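Local coordinates for protein P47 (Clostridium botulinum, PDB 6EKT) that may form part of a progenitor toxin complex that protects botulinum neurotoxin in the host gut, and has a fold resembling tubular lipid-binding proteins, at residues M22-W27 and S275-R280; L240-K245 and V404-N409. One frame throughout, in Å; residues are numbered along the deposited sequence.

Contact 1 (M22-W27 and S275-R280)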
ATOM      1  N   MET A  22     -11.213   1.037   3.209  1.00 27.16           N
ATOM      2  CA  MET A  22      -9.830   0.795   3.627  1.00 28.75           C
ATOM      3  C   MET A  22      -9.125   2.129   3.880  1.00 27.39           C
ATOM      4  O   MET A  22      -9.373   3.100   3.186  1.00 26.03           O
ATOM      5  CB  MET A  22      -9.093  -0.078   2.618  1.00 30.97           C
ATOM      6  CG  MET A  22      -9.293  -1.573   2.915  1.00 37.75           C
ATOM      7  SD  MET A  22      -8.323  -2.614   1.815  1.00 44.82           S
ATOM      8  CE  MET A  22      -9.195  -2.317   0.281  1.00 44.71           C
ATOM      9  N   ASN A  23      -8.294   2.187   4.923  1.00 25.74           N
ATOM     10  CA  ASN A  23      -7.809   3.464   5.397  1.00 24.28           C
ATOM     11  C   ASN A  23      -6.288   3.435   5.485  1.00 23.15           C
ATOM     12  O   ASN A  23      -5.724   2.582   6.179  1.00 22.61           O
ATOM     13  CB  ASN A  23      -8.378   3.748   6.796  1.00 25.58           C
ATOM     14  CG  ASN A  23      -8.543   5.232   7.080  1.00 26.97           C
ATOM     15  OD1 ASN A  23      -7.704   6.088   6.704  1.00 26.30           O
ATOM     16  ND2 ASN A  23      -9.659   5.563   7.731  1.00 27.73           N
ATOM     17  N   THR A  24      -5.637   4.399   4.847  1.00 22.31           N
ATOM     18  CA  THR A  24      -4.184   4.578   5.049  1.00 22.60           C
ATOM     19  C   THR A  24      -3.876   5.447   6.275  1.00 22.19           C
ATOM     20  O   THR A  24      -2.713   5.666   6.577  1.00 22.58           O
ATOM     21  CB  THR A  24      -3.488   5.210   3.833  1.00 22.89           C
ATOM     22  OG1 THR A  24      -4.013   6.524   3.603  1.00 22.24           O
ATOM     23  CG2 THR A  24      -3.679   4.378   2.599  1.00 23.21           C
ATOM     24  N   TYR A  25      -4.903   5.956   6.953  1.00 22.00           N
ATOM     25  CA  TYR A  25      -4.726   6.729   8.189  1.00 22.25           C
ATOM     26  C   TYR A  25      -3.736   7.902   8.045  1.00 21.90           C
ATOM     27  O   TYR A  25      -2.869   8.109   8.914  1.00 21.98           O
ATOM     28  CB  TYR A  25      -4.319   5.784   9.341  1.00 23.33           C
ATOM     29  CG  TYR A  25      -5.459   4.892   9.794  1.00 23.75           C
ATOM     30  CD1 TYR A  25      -6.611   5.456  10.381  1.00 24.86           C
ATOM     31  CD2 TYR A  25      -5.397   3.508   9.647  1.00 23.91           C
ATOM     32  CE1 TYR A  25      -7.670   4.663  10.789  1.00 25.41           C
ATOM     33  CE2 TYR A  25      -6.465   2.693  10.057  1.00 24.61           C
ATOM     34  CZ  TYR A  25      -7.579   3.274  10.639  1.00 25.61           C
ATOM     35  OH  TYR A  25      -8.631   2.506  11.084  1.00 27.78           O
ATOM     36  N   GLY A  26      -3.846   8.611   6.920  1.00 21.61           N
ATOM     37  CA  GLY A  26      -3.057   9.829   6.626  1.00 21.57           C
ATOM     38  C   GLY A  26      -1.729   9.540   5.950  1.00 21.46           C
ATOM     39  O   GLY A  26      -1.005  10.465   5.603  1.00 21.48           O
ATOM     40  N   TRP A  27      -1.398   8.257   5.774  1.00 21.66           N
ATOM     41  CA  TRP A  27      -0.173   7.863   5.032  1.00 21.26           C
ATOM     42  C   TRP A  27      -0.471   7.714   3.535  1.00 21.36           C
ATOM     43  O   TRP A  27      -1.644   7.643   3.150  1.00 20.27           O
ATOM     44  CB  TRP A  27       0.422   6.575   5.616  1.00 22.09           C
ATOM     45  CG  TRP A  27       0.875   6.773   7.033  1.00 22.20           C
ATOM     46  CD1 TRP A  27       0.098   6.709   8.155  1.00 22.57           C
ATOM     47  CD2 TRP A  27       2.189   7.127   7.468  1.00 23.15           C
ATOM     48  NE1 TRP A  27       0.861   6.974   9.283  1.00 22.99           N
ATOM     49  CE2 TRP A  27       2.148   7.241   8.885  1.00 23.63           C
ATOM     50  CE3 TRP A  27       3.411   7.343   6.801  1.00 23.80           C
ATOM     51  CZ2 TRP A  27       3.286   7.575   9.654  1.00 23.89           C
ATOM     52  CZ3 TRP A  27       4.536   7.664   7.548  1.00 24.28           C
ATOM     53  CH2 TRP A  27       4.474   7.765   8.972  1.00 25.21           C
ATOM     54  N   SER A 275      -7.675  16.511   0.663  1.00 30.01           N
ATOM     55  CA  SER A 275      -6.822  16.334   1.876  1.00 31.20           C
ATOM     56  C   SER A 275      -5.466  15.816   1.383  1.00 30.60           C
ATOM     57  O   SER A 275      -5.253  15.710   0.166  1.00 28.88           O
ATOM     58  CB  SER A 275      -7.431  15.356   2.898  1.00 31.16           C
ATOM     59  OG  SER A 275      -7.374  14.010   2.445  1.00 30.73           O
ATOM     60  N   ASP A 276      -4.543  15.491   2.303  1.00 30.22           N
ATOM     61  CA  ASP A 276      -3.265  14.896   1.887  1.00 29.66           C
ATOM     62  C   ASP A 276      -3.437  13.566   1.158  1.00 27.99           C
ATOM     63  O   ASP A 276      -2.603  13.190   0.321  1.00 27.73           O
ATOM     64  CB  ASP A 276      -2.352  14.697   3.089  1.00 33.08           C
ATOM     65  CG  ASP A 276      -1.856  16.014   3.650  1.00 36.41           C
ATOM     66  OD1 ASP A 276      -1.265  16.798   2.878  1.00 38.80           O
ATOM     67  OD2 ASP A 276      -2.090  16.264   4.848  1.00 39.78           O
ATOM     68  N   THR A 277      -4.531  12.871   1.443  1.00 25.68           N
ATOM     69  CA  THR A 277      -4.700  11.530   0.916  1.00 26.01           C
ATOM     70  C   THR A 277      -5.959  11.306   0.070  1.00 25.54           C
ATOM     71  O   THR A 277      -6.177  10.190  -0.390  1.00 25.46           O
ATOM     72  CB  THR A 277      -4.677  10.492   2.044  1.00 25.49           C
ATOM     73  OG1 THR A 277      -5.764  10.774   2.923  1.00 26.38           O
ATOM     74  CG2 THR A 277      -3.306  10.523   2.807  1.00 25.61           C
ATOM     75  N   THR A 278      -6.766  12.351  -0.126  1.00 25.90           N
ATOM     76  CA  THR A 278      -8.005  12.244  -0.911  1.00 25.79           C
ATOM     77  C   THR A 278      -8.099  13.315  -2.003  1.00 25.48           C
ATOM     78  O   THR A 278      -7.420  14.346  -1.953  1.00 25.42           O
ATOM     79  CB  THR A 278      -9.278  12.312  -0.023  1.00 26.36           C
ATOM     80  OG1 THR A 278      -9.311  13.553   0.668  1.00 26.77           O
ATOM     81  CG2 THR A 278      -9.360  11.139   0.964  1.00 27.30           C
ATOM     82  N   GLY A 279      -8.958  13.068  -2.995  1.00 26.22           N
ATOM     83  CA  GLY A 279      -9.190  14.045  -4.050  1.00 27.01           C
ATOM     84  C   GLY A 279     -10.301  13.659  -4.995  1.00 26.85           C
ATOM     85  O   GLY A 279     -11.004  12.665  -4.785  1.00 26.50           O
ATOM     86  N   ARG A 280     -10.431  14.447  -6.051  1.00 27.84           N
ATOM     87  CA  ARG A 280     -11.400  14.174  -7.121  1.00 29.30           C
ATOM     88  C   ARG A 280     -10.826  14.695  -8.432  1.00 28.47           C
ATOM     89  O   ARG A 280      -9.849  15.429  -8.424  1.00 28.69           O
ATOM     90  CB  ARG A 280     -12.767  14.817  -6.806  1.00 31.12           C
ATOM     91  CG  ARG A 280     -12.700  16.305  -6.577  1.00 34.66           C
ATOM     92  CD  ARG A 280     -13.930  16.845  -5.844  1.00 38.91           C
ATOM     93  NE  ARG A 280     -13.762  18.286  -5.707  1.00 41.67           N
ATOM     94  CZ  ARG A 280     -14.024  19.175  -6.662  1.00 43.58           C
ATOM     95  NH1 ARG A 280     -14.526  18.793  -7.837  1.00 44.20           N
ATOM     96  NH2 ARG A 280     -13.795  20.463  -6.428  1.00 44.90           N
TER
HETATM   97  O   HOH W   1      -5.908   8.661   4.803  1.00 26.76           O

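Contact 2 (L240-K245 and V404-N409)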
ATOM      1  N   LEU A 240      -0.359  -4.345  -0.250  1.00 26.88           N
ATOM      2  CA  LEU A 240      -0.086  -2.933  -0.161  1.00 26.90           C
ATOM      3  C   LEU A 240      -1.361  -2.144  -0.385  1.00 25.98           C
ATOM      4  O   LEU A 240      -2.285  -2.619  -1.047  1.00 25.86           O
ATOM      5  CB  LEU A 240       1.051  -2.508  -1.100  1.00 29.29           C
ATOM      6  CG  LEU A 240       0.952  -2.514  -2.623  1.00 30.63           C
ATOM      7  CD1 LEU A 240       0.008  -1.434  -3.092  1.00 31.57           C
ATOM      8  CD2 LEU A 240       2.313  -2.224  -3.226  1.00 32.52           C
ATOM      9  N   LEU A 241      -1.386  -0.952   0.187  1.00 24.63           N
ATOM     10  CA  LEU A 241      -2.520  -0.066   0.104  1.00 24.23           C
ATOM     11  C   LEU A 241      -2.046   1.288  -0.377  1.00 23.66           C
ATOM     12  O   LEU A 241      -1.148   1.896   0.210  1.00 23.29           O
ATOM     13  CB  LEU A 241      -3.210   0.061   1.474  1.00 23.50           C
ATOM     14  CG  LEU A 241      -4.494   0.897   1.536  1.00 24.28           C
ATOM     15  CD1 LEU A 241      -5.579   0.298   0.640  1.00 24.51           C
ATOM     16  CD2 LEU A 241      -4.979   1.002   2.995  1.00 24.47           C
ATOM     17  N   ILE A 242      -2.668   1.753  -1.452  1.00 23.58           N
ATOM     18  CA  ILE A 242      -2.375   3.064  -2.039  1.00 23.08           C
ATOM     19  C   ILE A 242      -3.514   4.030  -1.702  1.00 21.92           C
ATOM     20  O   ILE A 242      -4.681   3.669  -1.848  1.00 22.83           O
ATOM     21  CB  ILE A 242      -2.223   2.909  -3.569  1.00 24.20           C
ATOM     22  CG1 ILE A 242      -1.021   2.012  -3.878  1.00 24.89           C
ATOM     23  CG2 ILE A 242      -2.023   4.251  -4.270  1.00 24.64           C
ATOM     24  CD1 ILE A 242      -1.151   1.258  -5.191  1.00 26.85           C
ATOM     25  N   SER A 243      -3.180   5.268  -1.324  1.00 20.86           N
ATOM     26  CA  SER A 243      -4.184   6.273  -0.968  1.00 20.88           C
ATOM     27  C   SER A 243      -5.124   6.567  -2.161  1.00 20.94           C
ATOM     28  O   SER A 243      -4.762   6.365  -3.333  1.00 20.95           O
ATOM     29  CB  SER A 243      -3.535   7.588  -0.520  1.00 21.29           C
ATOM     30  OG  SER A 243      -2.950   8.275  -1.635  1.00 21.32           O
ATOM     31  N   GLU A 244      -6.343   6.982  -1.834  1.00 20.98           N
ATOM     32  CA  GLU A 244      -7.296   7.412  -2.865  1.00 21.87           C
ATOM     33  C   GLU A 244      -6.659   8.406  -3.843  1.00 22.01           C
ATOM     34  O   GLU A 244      -6.829   8.271  -5.066  1.00 22.74           O
ATOM     35  CB  GLU A 244      -8.525   8.043  -2.220  1.00 22.74           C
ATOM     36  CG  GLU A 244      -9.524   8.560  -3.258  1.00 25.18           C
ATOM     37  CD  GLU A 244     -10.630   9.365  -2.607  1.00 27.26           C
ATOM     38  OE1 GLU A 244     -10.439  10.564  -2.389  1.00 28.80           O
ATOM     39  OE2 GLU A 244     -11.687   8.791  -2.326  1.00 29.45           O
ATOM     40  N   LYS A 245      -5.949   9.402  -3.312  1.00 22.39           N
ATOM     41  CA  LYS A 245      -5.368  10.470  -4.131  1.00 22.56           C
ATOM     42  C   LYS A 245      -4.292   9.944  -5.085  1.00 22.40           C
ATOM     43  O   LYS A 245      -4.285  10.283  -6.285  1.00 21.44           O
ATOM     44  CB  LYS A 245      -4.855  11.615  -3.237  1.00 24.56           C
ATOM     45  CG  LYS A 245      -4.092  12.728  -3.935  1.00 26.91           C
ATOM     46  CD  LYS A 245      -4.020  13.907  -2.987  1.00 28.80           C
ATOM     47  CE  LYS A 245      -2.759  14.715  -3.172  1.00 31.67           C
ATOM     48  NZ  LYS A 245      -2.866  15.887  -2.253  1.00 31.94           N
ATOM     49  N   VAL A 404       1.808  -6.647 -10.191  1.00 34.67           N
ATOM     50  CA  VAL A 404       3.009  -7.389  -9.741  1.00 36.81           C
ATOM     51  C   VAL A 404       4.184  -6.414  -9.624  1.00 36.80           C
ATOM     52  O   VAL A 404       4.876  -6.411  -8.601  1.00 36.38           O
ATOM     53  CB  VAL A 404       3.348  -8.613 -10.645  1.00 38.70           C
ATOM     54  CG1 VAL A 404       4.710  -9.204 -10.305  1.00 40.59           C
ATOM     55  CG2 VAL A 404       2.280  -9.688 -10.513  1.00 39.26           C
ATOM     56  N   ASP A 405       4.390  -5.589 -10.661  1.00 36.50           N
ATOM     57  CA  ASP A 405       5.433  -4.551 -10.627  1.00 37.10           C
ATOM     58  C   ASP A 405       5.260  -3.568  -9.469  1.00 34.96           C
ATOM     59  O   ASP A 405       6.241  -3.237  -8.794  1.00 34.68           O
ATOM     60  CB  ASP A 405       5.541  -3.783 -11.950  1.00 38.65           C
ATOM     61  CG  ASP A 405       6.005  -4.654 -13.108  1.00 41.51           C
ATOM     62  OD1 ASP A 405       6.563  -5.753 -12.901  1.00 43.70           O
ATOM     63  OD2 ASP A 405       5.790  -4.233 -14.255  1.00 43.32           O
ATOM     64  N   LEU A 406       4.025  -3.121  -9.227  1.00 33.82           N
ATOM     65  CA  LEU A 406       3.763  -2.231  -8.089  1.00 32.29           C
ATOM     66  C   LEU A 406       4.187  -2.870  -6.776  1.00 32.31           C
ATOM     67  O   LEU A 406       4.899  -2.255  -5.968  1.00 31.62           O
ATOM     68  CB  LEU A 406       2.286  -1.779  -8.017  1.00 31.68           C
ATOM     69  CG  LEU A 406       1.740  -0.897  -9.145  1.00 32.01           C
ATOM     70  CD1 LEU A 406       0.370  -0.359  -8.770  1.00 30.49           C
ATOM     71  CD2 LEU A 406       2.663   0.262  -9.516  1.00 32.40           C
ATOM     72  N   ILE A 407       3.792  -4.123  -6.582  1.00 32.78           N
ATOM     73  CA  ILE A 407       4.051  -4.775  -5.302  1.00 33.29           C
ATOM     74  C   ILE A 407       5.554  -5.120  -5.147  1.00 33.36           C
ATOM     75  O   ILE A 407       6.031  -5.276  -4.028  1.00 31.64           O
ATOM     76  CB  ILE A 407       3.020  -5.912  -5.028  1.00 34.69           C
ATOM     77  CG1 ILE A 407       2.808  -6.122  -3.513  1.00 36.97           C
ATOM     78  CG2 ILE A 407       3.356  -7.157  -5.827  1.00 36.44           C
ATOM     79  CD1 ILE A 407       1.613  -6.996  -3.149  1.00 37.84           C
ATOM     80  N   ASN A 408       6.287  -5.149  -6.274  1.00 33.69           N
ATOM     81  CA  ASN A 408       7.742  -5.371  -6.291  1.00 34.47           C
ATOM     82  C   ASN A 408       8.608  -4.117  -6.396  1.00 33.97           C
ATOM     83  O   ASN A 408       9.818  -4.206  -6.261  1.00 34.54           O
ATOM     84  CB  ASN A 408       8.131  -6.328  -7.425  1.00 35.81           C
ATOM     85  CG  ASN A 408       7.709  -7.747  -7.149  1.00 36.49           C
ATOM     86  OD1 ASN A 408       7.697  -8.201  -6.002  1.00 36.38           O
ATOM     87  ND2 ASN A 408       7.338  -8.450  -8.193  1.00 37.55           N
ATOM     88  N   ASN A 409       7.987  -2.958  -6.606  1.00 33.42           N
ATOM     89  CA  ASN A 409       8.722  -1.718  -6.908  1.00 33.60           C
ATOM     90  C   ASN A 409       9.547  -1.100  -5.763  1.00 33.12           C
ATOM     91  O   ASN A 409      10.686  -0.656  -5.972  1.00 33.89           O
ATOM     92  CB  ASN A 409       7.748  -0.661  -7.433  1.00 32.73           C
ATOM     93  CG  ASN A 409       8.463   0.541  -7.989  1.00 33.40           C
ATOM     94  OD1 ASN A 409       9.070   0.480  -9.071  1.00 34.48           O
ATOM     95  ND2 ASN A 409       8.442   1.630  -7.237  1.00 31.43           N
TER

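Contact 1 (M22-W27 and S275-R280)
Thr277 carries the side-chain contact with the turn Thr24-Trp27. Ser275 OG accepts from Thr277 N at 3.2 Å (N-H...O angle 153°), an ST turn, and shares a hydrogen bond with Thr278 OG1; two hydrogen bonds thus meet at Ser275 OG. Asp276 extends toward Arg218 in a long, weak ion pair; the same arginine donates to Gly26 O and thus spans both segments. At Thr277, chi1 of 61° tucks OG1 between its own N and carbonyl carbon and sends the methyl to the turn. Thr277 CG2 lies 3.3 Å from Trp27 O and 3.6 Å from Gly26 O, a methyl set against two carbonyls. The hydroxyl of Thr277 reaches the turn through a water, 2.8 Å from Thr277 OG1, and has a weak hydrogen bond with Lys18. That water accepts from Gly26 N at 3.0 Å and donates to Thr24 OG1 at 3.1 Å. Thr24 OG1 in turn donates to Trp27 O over 2.7 Å, the donor tilted 24° from the carbonyl plane, which braces the turn from within. Beyond Thr277 the chain departs as strand 279-288, with Gly279 N bound to Glu244. Positive phi at Tyr25 and Gly26, together with the 3.0 Å bond from Trp27 N to Thr24 O, identifies the receiving element as a type I' beta turn, overlapped at its start by an Asx turn in which Asn23 OD1 accepts from Tyr25 N.

Contact 2 (L240-K245 and V404-N409)
Leu240 reaches from a strand into the side of the helix at Leu406 and Ile407, and along the branch that ends in CD2 its atoms come steadily closer. The bond to CB already points at the helix, yet Leu240 CB remains 4.7 Å from Ile407 CG1. The next atom, Leu240 CG, is 4.2 Å from that same Ile407 CG1. At the tip the branches part. Leu240 CD2 goes forward, 3.7 Å from Ile407 CA, and is also 3.8 Å from Leu406 O, so it rests on helix backbone as much as on side chain. Leu240 CD1 turns along its own strand, onward to Ile242, 3.7 Å from Ile242 CG1. Ile407 runs past at a slant: its CG1 is anti to the backbone N (chi1 -152°), which lays that branch beside the leucine. A second, looser touch joins Ile242 CD1 to Leu406 CD1 at 4.2 Å. The interface is wholly apolar at the side chains and buried. The axes of strand segment 240-242 and helix segment 404-409 approach to 10.1 Å, their directions 100° apart. Leu406 and Ile407 also pack on Ile432, placing the helix across a face of the antiparallel sheet in which strand 238-242 lies between strands 29-34 and 430-434.

In the fold
From the N terminus the chain passes 22-27, enters strand 29-34, and much later returns through 240-245, 275-280 and finally 404-409. Contact 1 closes a loop with 247 residues between its segments, contact 2 one with 158; the segments alternate, so the loops cross. Their centres are 14 Å apart, and 240-245 and 275-280 join directly: Thr277 O probably accepts from Lys245 N at 3.0 Å. Ser243 caps helix 244-252 just where strand 238-242 ends. Leu241 of that strand also touches Thr24. Together the contacts tie the antiparallel sheet that holds strands 29-34, 238-242 and 430-434 to the start of strand 279-288, part of the eight-stranded sheet, and to helix 403-409.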